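Local coordinates for protein replicative DNA helicase (Mycobacterium chimaera, PDB 6RIY) that carries an intein of the Hedgehog/intein fold, which in its active form probably excises itself from the helicase precursor and joins the flanking segments by protein splicing, at residues G18-L26 with P33-D41. Residues are numbered along the deposited sequence; the frame is centred on the assembly and turned at random.
Sequences GDVAVGDEL and PTRVVAATD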
loop_
_atom_site.group_PDB
_atom_site.type_symbol
_atom_site.label_atom_id
_atom_site.label_comp_id
_atom_site.label_asym_id
_atom_site.label_seq_id
_atom_site.Cartn_x
_atom_site.Cartn_y
_atom_site.Cartn_z
ATOM N N GLY A 18 -4.006 -0.895 -11.105
ATOM C CA GLY A 18 -5.036 -0.680 -12.116
ATOM C C GLY A 18 -5.599 -1.965 -12.700
ATOM O O GLY A 18 -6.734 -1.989 -13.189
ATOM N N ASP A 19 -4.814 -3.036 -12.687
ATOM C CA ASP A 19 -5.193 -4.309 -13.282
ATOM C C ASP A 19 -5.799 -5.288 -12.280
ATOM O O ASP A 19 -6.066 -6.432 -12.642
ATOM C CB ASP A 19 -3.976 -4.952 -13.955
ATOM C CG ASP A 19 -3.829 -4.559 -15.406
ATOM O OD1 ASP A 19 -4.737 -3.902 -15.952
ATOM O OD2 ASP A 19 -2.797 -4.920 -16.010
ATOM N N VAL A 20 -6.021 -4.880 -11.038
ATOM C CA VAL A 20 -6.548 -5.794 -10.026
ATOM C C VAL A 20 -8.051 -5.943 -10.193
ATOM O O VAL A 20 -8.769 -4.951 -10.345
ATOM C CB VAL A 20 -6.214 -5.300 -8.607
ATOM C CG1 VAL A 20 -6.899 -6.183 -7.587
ATOM C CG2 VAL A 20 -4.725 -5.313 -8.391
ATOM N N ALA A 21 -8.538 -7.185 -10.122
ATOM C CA ALA A 21 -9.969 -7.468 -10.147
ATOM C C ALA A 21 -10.336 -8.369 -8.974
ATOM O O ALA A 21 -9.478 -9.034 -8.378
ATOM C CB ALA A 21 -10.399 -8.118 -11.470
ATOM N N VAL A 22 -11.625 -8.357 -8.621
ATOM C CA VAL A 22 -12.118 -9.237 -7.567
ATOM C C VAL A 22 -11.765 -10.672 -7.914
ATOM O O VAL A 22 -11.944 -11.117 -9.057
ATOM C CB VAL A 22 -13.633 -9.060 -7.377
ATOM C CG1 VAL A 22 -14.191 -10.126 -6.441
ATOM C CG2 VAL A 22 -13.937 -7.678 -6.845
ATOM N N GLY A 23 -11.241 -11.402 -6.929
ATOM C CA GLY A 23 -10.843 -12.781 -7.118
ATOM C C GLY A 23 -9.374 -12.972 -7.418
ATOM O O GLY A 23 -8.885 -14.103 -7.321
ATOM N N ASP A 24 -8.660 -11.908 -7.784
ATOM C CA ASP A 24 -7.220 -12.001 -7.987
ATOM C C ASP A 24 -6.510 -12.263 -6.663
ATOM O O ASP A 24 -6.981 -11.862 -5.597
ATOM C CB ASP A 24 -6.675 -10.703 -8.587
ATOM C CG ASP A 24 -7.075 -10.506 -10.033
ATOM O OD1 ASP A 24 -7.746 -11.401 -10.603
ATOM O OD2 ASP A 24 -6.727 -9.442 -10.596
ATOM N N GLU A 25 -5.348 -12.912 -6.744
ATOM C CA GLU A 25 -4.492 -13.148 -5.585
ATOM C C GLU A 25 -3.405 -12.078 -5.513
ATOM O O GLU A 25 -2.648 -11.888 -6.473
ATOM C CB GLU A 25 -3.854 -14.535 -5.646
ATOM C CG GLU A 25 -4.823 -15.670 -5.356
ATOM C CD GLU A 25 -4.125 -16.998 -5.183
ATOM O OE1 GLU A 25 -3.101 -17.228 -5.860
ATOM O OE2 GLU A 25 -4.605 -17.818 -4.370
ATOM N N LEU A 26 -3.333 -11.386 -4.379
ATOM C CA LEU A 26 -2.186 -10.576 -4.003
ATOM C C LEU A 26 -1.420 -11.338 -2.924
ATOM O O LEU A 26 -1.653 -12.533 -2.720
ATOM C CB LEU A 26 -2.639 -9.183 -3.532
ATOM C CG LEU A 26 -3.458 -8.331 -4.512
ATOM C CD1 LEU A 26 -3.999 -7.081 -3.816
ATOM C CD2 LEU A 26 -2.640 -7.960 -5.748
ATOM N N PRO A 33 -0.298 -15.936 -0.411
ATOM C CA PRO A 33 -1.380 -15.371 -1.229
ATOM C C PRO A 33 -2.568 -14.933 -0.380
ATOM O O PRO A 33 -2.868 -15.519 0.665
ATOM C CB PRO A 33 -1.760 -16.531 -2.164
ATOM C CG PRO A 33 -0.545 -17.391 -2.219
ATOM C CD PRO A 33 0.074 -17.297 -0.843
ATOM N N THR A 34 -3.242 -13.876 -0.839
ATOM C CA THR A 34 -4.489 -13.413 -0.244
ATOM C C THR A 34 -5.413 -12.961 -1.369
ATOM O O THR A 34 -4.962 -12.380 -2.359
ATOM C CB THR A 34 -4.246 -12.285 0.785
ATOM O OG1 THR A 34 -5.450 -12.019 1.515
ATOM C CG2 THR A 34 -3.762 -11.004 0.117
ATOM N N ARG A 35 -6.700 -13.268 -1.239
ATOM C CA ARG A 35 -7.645 -13.045 -2.329
ATOM C C ARG A 35 -8.255 -11.653 -2.230
ATOM O O ARG A 35 -8.544 -11.159 -1.141
ATOM C CB ARG A 35 -8.744 -14.111 -2.300
ATOM C CG ARG A 35 -9.746 -14.069 -3.437
ATOM C CD ARG A 35 -10.822 -15.119 -3.193
ATOM N NE ARG A 35 -11.768 -15.243 -4.300
ATOM C CZ ARG A 35 -12.811 -14.440 -4.486
ATOM N NH1 ARG A 35 -13.039 -13.436 -3.646
ATOM N NH2 ARG A 35 -13.622 -14.634 -5.517
ATOM N N VAL A 36 -8.458 -11.025 -3.380
ATOM C CA VAL A 36 -9.113 -9.727 -3.425
ATOM C C VAL A 36 -10.613 -9.964 -3.328
ATOM O O VAL A 36 -11.185 -10.704 -4.135
ATOM C CB VAL A 36 -8.729 -8.976 -4.709
ATOM C CG1 VAL A 36 -9.488 -7.663 -4.844
ATOM C CG2 VAL A 36 -7.209 -8.733 -4.712
ATOM N N VAL A 37 -11.248 -9.381 -2.312
ATOM C CA VAL A 37 -12.680 -9.568 -2.126
ATOM C C VAL A 37 -13.483 -8.389 -2.664
ATOM O O VAL A 37 -14.694 -8.538 -2.901
ATOM C CB VAL A 37 -13.030 -9.828 -0.645
ATOM C CG1 VAL A 37 -12.425 -11.143 -0.181
ATOM C CG2 VAL A 37 -12.550 -8.695 0.229
ATOM N N ALA A 38 -12.850 -7.240 -2.882
ATOM C CA ALA A 38 -13.526 -6.076 -3.432
ATOM C C ALA A 38 -12.471 -5.154 -4.023
ATOM O O ALA A 38 -11.302 -5.181 -3.627
ATOM C CB ALA A 38 -14.361 -5.349 -2.374
ATOM N N ALA A 39 -12.899 -4.341 -4.985
ATOM C CA ALA A 39 -11.988 -3.406 -5.628
ATOM C C ALA A 39 -12.809 -2.255 -6.182
ATOM O O ALA A 39 -13.757 -2.481 -6.938
ATOM C CB ALA A 39 -11.187 -4.089 -6.740
ATOM N N THR A 40 -12.445 -1.034 -5.809
ATOM C CA THR A 40 -13.250 0.117 -6.196
ATOM C C THR A 40 -13.083 0.423 -7.678
ATOM O O THR A 40 -12.169 -0.068 -8.344
ATOM C CB THR A 40 -12.860 1.361 -5.396
ATOM O OG1 THR A 40 -11.506 1.728 -5.698
ATOM C CG2 THR A 40 -13.005 1.115 -3.911
ATOM N N ASP A 41 -13.989 1.256 -8.187
ATOM C CA ASP A 41 -13.731 1.960 -9.429
ATOM C C ASP A 41 -12.479 2.811 -9.289
ATOM O O ASP A 41 -12.005 3.094 -8.183
ATOM C CB ASP A 41 -14.891 2.891 -9.795
ATOM C CG ASP A 41 -16.201 2.169 -9.992
ATOM O OD1 ASP A 41 -16.210 0.920 -10.007
ATOM O OD2 ASP A 41 -17.227 2.872 -10.146
#
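Val36 packs against both Val20 and Leu26: its CG2 lies 3.7 Å from Leu26 CD1 and 3.9 Å from Val20 CG1, a buried apolar cluster that Leu8 and Thr15 extend from neighbouring strands. CG1 of Val36 is anti to the backbone N (chi1 175°), which leaves CG2 beside that N, aimed at both partners and close to the carbonyl oxygen of Asp24. Backbone hydrogen bonds hold the segments together beside this cluster. Val36 N donates to Asp24 O at 2.8 Å, nearly in line with the carbonyl (C=O...N 171°), and Gly23 N returns a bond to Val36 O at 2.9 Å. Further along, Leu26 and Thr34 exchange two backbone hydrogen bonds as an antiparallel hydrogen-bonded pair, the mark of the beta hairpin 25-27/33-39, which forms one margin of a four-stranded sheet in this Hedgehog/intein (HINT) domain. Ahead of it, Ala21 to Asp24 make a type II turn, closed by Asp24 N to Ala21 O; Asp24 OD2 also accepts Ala21 N from above its carboxylate plane. The opposite side of the hairpin, carrying Glu25 and Arg35, is exposed and thinly packed. With CG anti to the backbone N (chi1 -176°) and the chain extended on to NE, Arg35 lays one guanidinium face over Gly23, whose CA stands 3.6 Å above the plane. The Glu25 side chain runs beside Pro33, its OE2 3.8 Å from Pro33 CB, while exposed Val22 sets CG2 against Ala38 CA at 3.8 Å.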